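PDB 1GQC: 3-deoxy-manno-octulosonate cytidylyltransferase from Escherichia coli, which catalyses the transfer of a CMP group from CTP to the eight-carbon sugar KDO, releasing diphosphate and probably activating the sugar for incorporation into bacterial lipopolysaccharide. Local coordinates for residues A123-A128 and K171-Y176; F153-I158 and E198-L203. All coordinates share one frame; numbering follows the deposited sequence.

Interaction 1 (A123-A128 and K171-Y176); sequences ATLCHA and KHVGIY. With CMK (cytidine 5'-monophosphate 3-deoxy-beta-D-gulo-oct-2-ulo-pyranosonic acid), chain D.
Thr124 OG1 is gripped by two residues of the 171-176 strand: it donates to the backbone O of Ile175 at 2.6 Å and accepts from His172 NE2 at 2.8 Å. A threonine suits this spot because its hydroxyl can do both at once. The His172 side chain crosses that of Thr124 at about a right angle, and OG1 lies only 3° out of the imidazole plane. With CG trans to the backbone N (chi1 177°), the ring reaches its strand neighbour through NE2 and the sugar through ND1, which is hydrogen-bonded to CMK O7 at 2.8 Å. A leucine in place of His172 would probably cost the Thr124 hydroxyl its donor and CMK O7 one partner, leaving that atom Gln202 NE2. The two strands are antiparallel neighbours in the central mixed sheet of the GT-A-like cytidylyltransferase fold, linked for example by Val173 N to Leu125 O at 2.9 Å. Their regular pairing is interrupted at Gly174, centre of an inverse gamma turn; a side chain there would probably crowd the sugar, whose C8 lies 3.5 Å from Gly174 CA. On the sheet face away from His172, Leu125 CD1 meets Ile175 CD1 at 3.7 Å, both side chains packing on Leu110 of helix 104-116. Farther along that face the extended Lys171 chain runs alongside His127, and a water joins His127 NE2 (2.8 Å) to Lys171 NZ (2.9 Å).

Interaction 2 (F153-I158 and E198-L203); sequences FSRSPI and ESLEQL. With CMK (cytidine 5'-monophosphate 3-deoxy-beta-D-gulo-oct-2-ulo-pyranosonic acid), chain D.
The carboxylate of Glu198 holds the end of strand 150-154, taking Ser154 OG on OE2 at 2.9 Å and Arg155 N on OE1 at 2.8 Å, each through a syn lone pair. Here the chain leaves the strand in an ST turn, in which Ser154 OG also accepts from Ser156 N, so a serine serves as both donor and acceptor. OE2 is further bonded to Tyr152 OH and to Tyr160 N of the second subunit, which brings this buried, tightly bonded part to the dimer interface. Arg155 slides past Glu198 in the opposite direction, and its extended chain brings NE to the backbone O of Glu198 at 3.0 Å, with that oxygen in the guanidinium plane. NH1 goes to Pro137 O, while Leu200 CD2 lies over one guanidinium face. The contact is looser toward the partly exposed Ser199, whose O receives a long, weak bond of 3.4 Å from Arg155 NH2; the same nitrogen makes a bent, weak bond to the sugar carboxylate oxygen CMK O1Y. Between strand and sugar, Gln202 lays its CG over one face of the Phe153 ring (4.1 Å from CG to the ring centroid), and its bent chain sends NE2 to CMK O7 at 2.6 Å. Next to it, Glu201 OE2 accepts from two sugar hydroxyls, CMK O4 at 2.7 Å and CMK O5 at 2.8 Å.

Overall arrangement
The segments alternate along the chain (123-128, 153-158, 171-176, 198-203), so the two contacts interlock, with centres about 12 Å apart. Both reach the same mixed sheet: interaction 1 joins two of its strands, its centre about 8 Å from that of the chain, whereas interaction 2 lies farther out, about 14 Å, where strand 150-154 meets the turn between helices 193-198 and 203-207. They touch directly, the rings of His172 and Phe153 meeting with planes at about 55°. CMK bridges them, its sugar held jointly by strand 169-179 and the turn, which share O7 through His172 and Gln202, so the KDO pocket is assembled from elements distant in sequence, the second subunit close behind interaction 2.

Interaction 1 (A123-A128 and K171-Y176)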
ATOM      1  N   ALA A 123      14.966   3.597   5.950  1.00 15.76           N
ATOM      2  CA  ALA A 123      14.363   3.176   7.196  1.00 14.92           C
ATOM      3  C   ALA A 123      13.613   4.364   7.794  1.00 14.78           C
ATOM      4  O   ALA A 123      13.999   5.512   7.581  1.00 16.29           O
ATOM      5  CB  ALA A 123      15.436   2.704   8.151  1.00 16.58           C
ATOM      6  N   THR A 124      12.543   4.095   8.532  1.00 13.20           N
ATOM      7  CA  THR A 124      11.777   5.158   9.172  1.00 11.59           C
ATOM      8  C   THR A 124      11.160   4.606  10.459  1.00 13.31           C
ATOM      9  O   THR A 124      11.315   3.417  10.758  1.00 13.21           O
ATOM     10  CB  THR A 124      10.665   5.709   8.257  1.00  9.99           C
ATOM     11  OG1 THR A 124      10.106   6.879   8.863  1.00 11.75           O
ATOM     12  CG2 THR A 124       9.541   4.662   8.047  1.00  8.85           C
ATOM     13  N   LEU A 125      10.460   5.466  11.204  1.00 12.91           N
ATOM     14  CA  LEU A 125       9.833   5.103  12.475  1.00 12.75           C
ATOM     15  C   LEU A 125       8.289   5.139  12.499  1.00 12.73           C
ATOM     16  O   LEU A 125       7.660   5.849  11.713  1.00 10.12           O
ATOM     17  CB  LEU A 125      10.356   6.043  13.555  1.00 13.55           C
ATOM     18  CG  LEU A 125      11.845   6.071  13.887  1.00 12.74           C
ATOM     19  CD1 LEU A 125      12.087   7.128  14.938  1.00 10.65           C
ATOM     20  CD2 LEU A 125      12.291   4.724  14.411  1.00 11.76           C
ATOM     21  N   CYS A 126       7.689   4.381  13.419  1.00 13.04           N
ATOM     22  CA  CYS A 126       6.231   4.358  13.560  1.00 14.63           C
ATOM     23  C   CYS A 126       5.842   3.950  14.979  1.00 15.16           C
ATOM     24  O   CYS A 126       6.620   3.307  15.656  1.00 14.49           O
ATOM     25  CB  CYS A 126       5.626   3.355  12.588  1.00 14.11           C
ATOM     26  SG  CYS A 126       6.033   1.660  13.005  1.00 20.55           S
ATOM     27  N   HIS A 127       4.638   4.303  15.427  1.00 17.57           N
ATOM     28  CA  HIS A 127       4.194   3.899  16.763  1.00 18.10           C
ATOM     29  C   HIS A 127       2.675   3.724  16.824  1.00 18.34           C
ATOM     30  O   HIS A 127       1.942   4.399  16.111  1.00 20.56           O
ATOM     31  CB  HIS A 127       4.683   4.898  17.822  1.00 15.28           C
ATOM     32  CG  HIS A 127       3.878   6.155  17.895  1.00 15.04           C
ATOM     33  ND1 HIS A 127       2.575   6.176  18.339  1.00 15.37           N
ATOM     34  CD2 HIS A 127       4.201   7.437  17.602  1.00 15.55           C
ATOM     35  CE1 HIS A 127       2.129   7.419  18.320  1.00 17.32           C
ATOM     36  NE2 HIS A 127       3.097   8.205  17.875  1.00 17.29           N
ATOM     37  N   ALA A 128       2.206   2.819  17.677  1.00 18.17           N
ATOM     38  CA  ALA A 128       0.768   2.538  17.793  1.00 18.72           C
ATOM     39  C   ALA A 128      -0.133   3.729  18.147  1.00 18.69           C
ATOM     40  O   ALA A 128       0.236   4.583  18.962  1.00 20.00           O
ATOM     41  CB  ALA A 128       0.536   1.393  18.816  1.00 15.28           C
ATOM     42  N   LYS A 171       0.981   5.030  13.455  1.00 17.93           N
ATOM     43  CA  LYS A 171       1.216   6.385  12.975  1.00 17.23           C
ATOM     44  C   LYS A 171       2.651   6.483  12.449  1.00 16.78           C
ATOM     45  O   LYS A 171       3.571   5.911  13.032  1.00 14.96           O
ATOM     46  CB  LYS A 171       1.013   7.409  14.088  1.00 18.12           C
ATOM     47  CG  LYS A 171       1.835   8.675  13.868  1.00 20.46           C
ATOM     48  CD  LYS A 171       1.569   9.751  14.907  1.00 21.62           C
ATOM     49  CE  LYS A 171       2.446  10.980  14.628  1.00 22.55           C
ATOM     50  NZ  LYS A 171       2.178  12.144  15.524  1.00 21.39           N
ATOM     51  N   HIS A 172       2.841   7.200  11.346  1.00 15.27           N
ATOM     52  CA  HIS A 172       4.172   7.332  10.787  1.00 15.20           C
ATOM     53  C   HIS A 172       4.911   8.504  11.409  1.00 16.89           C
ATOM     54  O   HIS A 172       4.440   9.649  11.391  1.00 16.19           O
ATOM     55  CB  HIS A 172       4.140   7.569   9.277  1.00 14.66           C
ATOM     56  CG  HIS A 172       5.500   7.787   8.671  1.00 16.15           C
ATOM     57  ND1 HIS A 172       5.710   8.607   7.580  1.00 16.08           N
ATOM     58  CD2 HIS A 172       6.715   7.277   8.993  1.00 17.86           C
ATOM     59  CE1 HIS A 172       6.994   8.593   7.258  1.00 16.31           C
ATOM     60  NE2 HIS A 172       7.627   7.792   8.099  1.00 18.12           N
ATOM     61  N   VAL A 173       6.077   8.220  11.965  1.00 15.55           N
ATOM     62  CA  VAL A 173       6.900   9.262  12.536  1.00 16.36           C
ATOM     63  C   VAL A 173       7.838   9.685  11.412  1.00 17.55           C
ATOM     64  O   VAL A 173       8.666   8.891  10.949  1.00 18.20           O
ATOM     65  CB  VAL A 173       7.698   8.742  13.731  1.00 16.86           C
ATOM     66  CG1 VAL A 173       8.665   9.810  14.217  1.00 15.39           C
ATOM     67  CG2 VAL A 173       6.739   8.351  14.848  1.00 15.84           C
ATOM     68  N   GLY A 174       7.697  10.936  10.975  1.00 19.28           N
ATOM     69  CA  GLY A 174       8.477  11.461   9.862  1.00 18.80           C
ATOM     70  C   GLY A 174       9.988  11.585   9.926  1.00 18.65           C
ATOM     71  O   GLY A 174      10.539  12.612   9.542  1.00 21.73           O
ATOM     72  N   ILE A 175      10.674  10.556  10.396  1.00 18.40           N
ATOM     73  CA  ILE A 175      12.131  10.595  10.462  1.00 17.21           C
ATOM     74  C   ILE A 175      12.597   9.577   9.447  1.00 14.93           C
ATOM     75  O   ILE A 175      12.027   8.490   9.370  1.00 13.56           O
ATOM     76  CB  ILE A 175      12.667  10.158  11.821  1.00 18.69           C
ATOM     77  CG1 ILE A 175      12.135  11.081  12.906  1.00 23.14           C
ATOM     78  CG2 ILE A 175      14.185  10.152  11.800  1.00 20.43           C
ATOM     79  CD1 ILE A 175      12.663  10.756  14.291  1.00 23.53           C
ATOM     80  N   TYR A 176      13.619   9.915   8.669  1.00 12.25           N
ATOM     81  CA  TYR A 176      14.109   8.975   7.682  1.00 11.23           C
ATOM     82  C   TYR A 176      15.628   8.792   7.709  1.00 12.66           C
ATOM     83  O   TYR A 176      16.396   9.707   8.027  1.00 12.10           O
ATOM     84  CB  TYR A 176      13.719   9.403   6.264  1.00 11.10           C
ATOM     85  CG  TYR A 176      12.249   9.603   5.979  1.00 12.78           C
ATOM     86  CD1 TYR A 176      11.691  10.880   5.991  1.00 12.75           C
ATOM     87  CD2 TYR A 176      11.442   8.538   5.575  1.00 12.04           C
ATOM     88  CE1 TYR A 176      10.382  11.102   5.592  1.00 13.02           C
ATOM     89  CE2 TYR A 176      10.126   8.743   5.174  1.00 13.24           C
ATOM     90  CZ  TYR A 176       9.598  10.032   5.179  1.00 13.09           C
ATOM     91  OH  TYR A 176       8.309  10.274   4.757  1.00  9.05           O
TER
HETATM   92  N1C CMK D1244      10.426  21.039   3.954  1.00 30.59           N
HETATM   93  C2C CMK D1244      11.417  21.525   3.150  1.00 30.49           C
HETATM   94  N3C CMK D1244      11.088  22.004   1.811  1.00 31.01           N
HETATM   95  C4C CMK D1244       9.876  21.992   1.341  1.00 31.34           C
HETATM   96  C5C CMK D1244       8.812  21.459   2.238  1.00 30.22           C
HETATM   97  C6C CMK D1244       9.125  21.015   3.476  1.00 30.60           C
HETATM   98  O2C CMK D1244      12.586  21.583   3.487  1.00 29.05           O
HETATM   99  N4C CMK D1244       9.581  22.419   0.140  1.00 32.81           N
HETATM  100  C1' CMK D1244      10.751  20.541   5.305  1.00 30.41           C
HETATM  101  C2' CMK D1244       9.877  21.116   6.443  1.00 30.16           C
HETATM  102  O2' CMK D1244      10.343  22.428   6.808  1.00 32.32           O
HETATM  103  C3' CMK D1244      10.008  20.064   7.553  1.00 30.21           C
HETATM  104  C4' CMK D1244      10.305  18.767   6.764  1.00 29.36           C
HETATM  105  O4' CMK D1244      10.562  19.138   5.416  1.00 29.94           O
HETATM  106  O3' CMK D1244      11.134  20.335   8.425  1.00 30.89           O
HETATM  107  C5' CMK D1244       9.165  17.729   6.745  1.00 26.83           C
HETATM  108  O5' CMK D1244       7.911  18.293   6.398  1.00 23.62           O
HETATM  109  PA  CMK D1244       6.457  18.188   7.039  1.00 21.99           P
HETATM  110  O1A CMK D1244       6.354  18.847   8.383  1.00 23.89           O
HETATM  111  O2A CMK D1244       5.478  18.840   6.115  1.00 22.20           O
HETATM  112  O6  CMK D1244       5.755  14.346   6.940  1.00 16.04           O
HETATM  113  C2  CMK D1244       5.521  15.657   6.349  1.00 17.58           C
HETATM  114  O2  CMK D1244       6.063  16.657   7.208  1.00 20.02           O
HETATM  115  C3  CMK D1244       6.156  15.733   4.916  1.00 16.19           C
HETATM  116  C4  CMK D1244       5.595  14.578   4.041  1.00 16.65           C
HETATM  117  O4  CMK D1244       6.175  14.668   2.735  1.00 19.79           O
HETATM  118  C5  CMK D1244       5.936  13.204   4.739  1.00 16.47           C
HETATM  119  C6  CMK D1244       5.258  13.207   6.160  1.00 16.14           C
HETATM  120  C7  CMK D1244       5.546  11.894   6.930  1.00 16.58           C
HETATM  121  C1  CMK D1244       4.008  16.010   6.394  1.00 17.15           C
HETATM  122  O1X CMK D1244       3.457  16.037   7.595  1.00 14.82           O
HETATM  123  O1Y CMK D1244       3.339  16.269   5.411  1.00 18.47           O
HETATM  124  O5  CMK D1244       7.367  13.043   4.894  1.00 16.91           O
HETATM  125  C8  CMK D1244       5.355  12.066   8.475  1.00 16.34           C
HETATM  126  O8  CMK D1244       4.101  12.713   8.722  1.00 18.35           O
HETATM  127  O7  CMK D1244       4.643  10.886   6.447  1.00 16.65           O
HETATM  128  O   HOH W   1       2.815  10.952  18.117  1.00 19.36           O

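Interaction 2 (F153-I158 and E198-L203)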
ATOM      1  N   PHE A 153       1.701   4.036   2.633  1.00 14.57           N
ATOM      2  CA  PHE A 153       1.563   5.157   3.580  1.00 14.88           C
ATOM      3  C   PHE A 153       0.380   6.006   3.088  1.00 16.62           C
ATOM      4  O   PHE A 153       0.194   6.120   1.879  1.00 17.66           O
ATOM      5  CB  PHE A 153       2.798   6.084   3.571  1.00 11.64           C
ATOM      6  CG  PHE A 153       4.071   5.472   4.129  1.00  9.18           C
ATOM      7  CD1 PHE A 153       4.923   4.731   3.316  1.00  5.00           C
ATOM      8  CD2 PHE A 153       4.457   5.714   5.465  1.00  9.14           C
ATOM      9  CE1 PHE A 153       6.153   4.239   3.808  1.00  5.62           C
ATOM     10  CE2 PHE A 153       5.676   5.227   5.960  1.00  7.68           C
ATOM     11  CZ  PHE A 153       6.528   4.486   5.118  1.00  5.00           C
ATOM     12  N   SER A 154      -0.378   6.643   3.994  1.00 16.08           N
ATOM     13  CA  SER A 154      -1.527   7.471   3.581  1.00 17.07           C
ATOM     14  C   SER A 154      -2.098   8.399   4.636  1.00 17.76           C
ATOM     15  O   SER A 154      -1.937   8.166   5.828  1.00 19.81           O
ATOM     16  CB  SER A 154      -2.687   6.596   3.078  1.00 16.88           C
ATOM     17  OG  SER A 154      -3.845   7.379   2.800  1.00 13.14           O
ATOM     18  N   ARG A 155      -2.772   9.457   4.186  1.00 17.54           N
ATOM     19  CA  ARG A 155      -3.398  10.404   5.101  1.00 17.83           C
ATOM     20  C   ARG A 155      -4.775   9.852   5.399  1.00 18.52           C
ATOM     21  O   ARG A 155      -5.459  10.282   6.329  1.00 19.75           O
ATOM     22  CB  ARG A 155      -3.488  11.798   4.474  1.00 17.41           C
ATOM     23  CG  ARG A 155      -2.124  12.456   4.306  1.00 20.74           C
ATOM     24  CD  ARG A 155      -2.220  13.902   3.911  1.00 19.78           C
ATOM     25  NE  ARG A 155      -0.902  14.529   3.809  1.00 19.17           N
ATOM     26  CZ  ARG A 155      -0.239  15.087   4.823  1.00 18.11           C
ATOM     27  NH1 ARG A 155      -0.743  15.110   6.045  1.00 19.40           N
ATOM     28  NH2 ARG A 155       0.931  15.650   4.608  1.00 17.21           N
ATOM     29  N   SER A 156      -5.166   8.868   4.601  1.00 17.69           N
ATOM     30  CA  SER A 156      -6.445   8.218   4.762  1.00 19.12           C
ATOM     31  C   SER A 156      -6.291   7.162   5.857  1.00 18.75           C
ATOM     32  O   SER A 156      -5.228   6.539   5.958  1.00 20.61           O
ATOM     33  CB  SER A 156      -6.835   7.559   3.455  1.00 19.03           C
ATOM     34  OG  SER A 156      -8.037   6.866   3.647  1.00 24.41           O
ATOM     35  N   PRO A 157      -7.335   6.942   6.691  1.00 17.63           N
ATOM     36  CA  PRO A 157      -7.251   5.940   7.771  1.00 17.69           C
ATOM     37  C   PRO A 157      -7.156   4.525   7.219  1.00 17.16           C
ATOM     38  O   PRO A 157      -8.162   3.949   6.814  1.00 17.97           O
ATOM     39  CB  PRO A 157      -8.558   6.135   8.570  1.00 14.84           C
ATOM     40  CG  PRO A 157      -9.072   7.468   8.123  1.00 14.13           C
ATOM     41  CD  PRO A 157      -8.671   7.556   6.668  1.00 14.97           C
ATOM     42  N   ILE A 158      -5.947   3.981   7.183  1.00 16.40           N
ATOM     43  CA  ILE A 158      -5.734   2.625   6.692  1.00 17.17           C
ATOM     44  C   ILE A 158      -5.009   1.841   7.782  1.00 17.96           C
ATOM     45  O   ILE A 158      -4.120   2.366   8.463  1.00 19.31           O
ATOM     46  CB  ILE A 158      -4.891   2.578   5.378  1.00 15.90           C
ATOM     47  CG1 ILE A 158      -3.630   3.431   5.516  1.00 14.96           C
ATOM     48  CG2 ILE A 158      -5.749   3.006   4.195  1.00 18.54           C
ATOM     49  CD1 ILE A 158      -2.548   3.090   4.492  1.00 17.59           C
ATOM     50  N   GLU A 198      -1.416  12.775  -2.337  1.00 15.04           N
ATOM     51  CA  GLU A 198      -1.313  12.702  -0.871  1.00 15.44           C
ATOM     52  C   GLU A 198      -0.395  13.744  -0.256  1.00 15.04           C
ATOM     53  O   GLU A 198      -0.548  14.113   0.902  1.00 17.52           O
ATOM     54  CB  GLU A 198      -0.819  11.312  -0.436  1.00 12.49           C
ATOM     55  CG  GLU A 198      -1.757  10.185  -0.810  1.00  9.29           C
ATOM     56  CD  GLU A 198      -2.292   9.465   0.401  1.00  9.52           C
ATOM     57  OE1 GLU A 198      -2.315  10.067   1.495  1.00 10.12           O
ATOM     58  OE2 GLU A 198      -2.711   8.301   0.260  1.00  8.86           O
ATOM     59  N   SER A 199       0.556  14.213  -1.044  1.00 15.81           N
ATOM     60  CA  SER A 199       1.546  15.174  -0.578  1.00 15.13           C
ATOM     61  C   SER A 199       2.401  14.489   0.494  1.00 12.46           C
ATOM     62  O   SER A 199       2.512  14.939   1.637  1.00 11.02           O
ATOM     63  CB  SER A 199       0.875  16.426  -0.024  1.00 17.61           C
ATOM     64  OG  SER A 199       1.831  17.468   0.040  1.00 23.19           O
ATOM     65  N   LEU A 200       2.982  13.367   0.100  1.00 12.11           N
ATOM     66  CA  LEU A 200       3.846  12.576   0.963  1.00 11.46           C
ATOM     67  C   LEU A 200       5.061  12.236   0.128  1.00 10.82           C
ATOM     68  O   LEU A 200       4.992  11.392  -0.765  1.00 10.58           O
ATOM     69  CB  LEU A 200       3.130  11.290   1.427  1.00  8.78           C
ATOM     70  CG  LEU A 200       1.938  11.538   2.366  1.00  7.92           C
ATOM     71  CD1 LEU A 200       1.339  10.214   2.838  1.00  7.74           C
ATOM     72  CD2 LEU A 200       2.413  12.377   3.541  1.00  5.00           C
ATOM     73  N   GLU A 201       6.168  12.899   0.423  1.00  9.71           N
ATOM     74  CA  GLU A 201       7.409  12.692  -0.318  1.00 11.09           C
ATOM     75  C   GLU A 201       7.877  11.232  -0.399  1.00 12.71           C
ATOM     76  O   GLU A 201       8.285  10.785  -1.482  1.00 12.09           O
ATOM     77  CB  GLU A 201       8.520  13.583   0.259  1.00 10.38           C
ATOM     78  CG  GLU A 201       8.930  13.224   1.673  1.00  9.95           C
ATOM     79  CD  GLU A 201       9.504  14.404   2.429  1.00 10.63           C
ATOM     80  OE1 GLU A 201      10.654  14.842   2.160  1.00  9.36           O
ATOM     81  OE2 GLU A 201       8.784  14.896   3.308  1.00 11.08           O
ATOM     82  N   GLN A 202       7.815  10.496   0.717  1.00 12.34           N
ATOM     83  CA  GLN A 202       8.242   9.087   0.744  1.00 12.61           C
ATOM     84  C   GLN A 202       7.526   8.207  -0.312  1.00 14.66           C
ATOM     85  O   GLN A 202       7.993   7.104  -0.646  1.00 15.27           O
ATOM     86  CB  GLN A 202       8.013   8.467   2.141  1.00 11.84           C
ATOM     87  CG  GLN A 202       6.536   8.335   2.561  1.00  8.74           C
ATOM     88  CD  GLN A 202       5.981   9.603   3.194  1.00 10.31           C
ATOM     89  OE1 GLN A 202       6.141  10.698   2.649  1.00  7.76           O
ATOM     90  NE2 GLN A 202       5.317   9.460   4.353  1.00  8.35           N
ATOM     91  N   LEU A 203       6.400   8.688  -0.839  1.00 14.24           N
ATOM     92  CA  LEU A 203       5.679   7.907  -1.826  1.00 13.99           C
ATOM     93  C   LEU A 203       6.430   7.897  -3.174  1.00 14.51           C
ATOM     94  O   LEU A 203       6.140   7.069  -4.050  1.00 15.87           O
ATOM     95  CB  LEU A 203       4.218   8.405  -1.952  1.00 10.33           C
ATOM     96  CG  LEU A 203       3.299   8.175  -0.719  1.00 12.22           C
ATOM     97  CD1 LEU A 203       1.899   8.752  -0.986  1.00  9.36           C
ATOM     98  CD2 LEU A 203       3.176   6.675  -0.373  1.00  8.01           C
TER
HETATM   99  N1C CMK D1244      10.426  21.039   3.954  1.00 30.59           N
HETATM  100  C2C CMK D1244      11.417  21.525   3.150  1.00 30.49           C
HETATM  101  N3C CMK D1244      11.088  22.004   1.811  1.00 31.01           N
HETATM  102  C4C CMK D1244       9.876  21.992   1.341  1.00 31.34           C
HETATM  103  C5C CMK D1244       8.812  21.459   2.238  1.00 30.22           C
HETATM  104  C6C CMK D1244       9.125  21.015   3.476  1.00 30.60           C
HETATM  105  O2C CMK D1244      12.586  21.583   3.487  1.00 29.05           O
HETATM  106  N4C CMK D1244       9.581  22.419   0.140  1.00 32.81           N
HETATM  107  C1' CMK D1244      10.751  20.541   5.305  1.00 30.41           C
HETATM  108  C2' CMK D1244       9.877  21.116   6.443  1.00 30.16           C
HETATM  109  O2' CMK D1244      10.343  22.428   6.808  1.00 32.32           O
HETATM  110  C3' CMK D1244      10.008  20.064   7.553  1.00 30.21           C
HETATM  111  C4' CMK D1244      10.305  18.767   6.764  1.00 29.36           C
HETATM  112  O4' CMK D1244      10.562  19.138   5.416  1.00 29.94           O
HETATM  113  O3' CMK D1244      11.134  20.335   8.425  1.00 30.89           O
HETATM  114  C5' CMK D1244       9.165  17.729   6.745  1.00 26.83           C
HETATM  115  O5' CMK D1244       7.911  18.293   6.398  1.00 23.62           O
HETATM  116  PA  CMK D1244       6.457  18.188   7.039  1.00 21.99           P
HETATM  117  O1A CMK D1244       6.354  18.847   8.383  1.00 23.89           O
HETATM  118  O2A CMK D1244       5.478  18.840   6.115  1.00 22.20           O
HETATM  119  O6  CMK D1244       5.755  14.346   6.940  1.00 16.04           O
HETATM  120  C2  CMK D1244       5.521  15.657   6.349  1.00 17.58           C
HETATM  121  O2  CMK D1244       6.063  16.657   7.208  1.00 20.02           O
HETATM  122  C3  CMK D1244       6.156  15.733   4.916  1.00 16.19           C
HETATM  123  C4  CMK D1244       5.595  14.578   4.041  1.00 16.65           C
HETATM  124  O4  CMK D1244       6.175  14.668   2.735  1.00 19.79           O
HETATM  125  C5  CMK D1244       5.936  13.204   4.739  1.00 16.47           C
HETATM  126  C6  CMK D1244       5.258  13.207   6.160  1.00 16.14           C
HETATM  127  C7  CMK D1244       5.546  11.894   6.930  1.00 16.58           C
HETATM  128  C1  CMK D1244       4.008  16.010   6.394  1.00 17.15           C
HETATM  129  O1X CMK D1244       3.457  16.037   7.595  1.00 14.82           O
HETATM  130  O1Y CMK D1244       3.339  16.269   5.411  1.00 18.47           O
HETATM  131  O5  CMK D1244       7.367  13.043   4.894  1.00 16.91           O
HETATM  132  C8  CMK D1244       5.355  12.066   8.475  1.00 16.34           C
HETATM  133  O8  CMK D1244       4.101  12.713   8.722  1.00 18.35           O
HETATM  134  O7  CMK D1244       4.643  10.886   6.447  1.00 16.65           O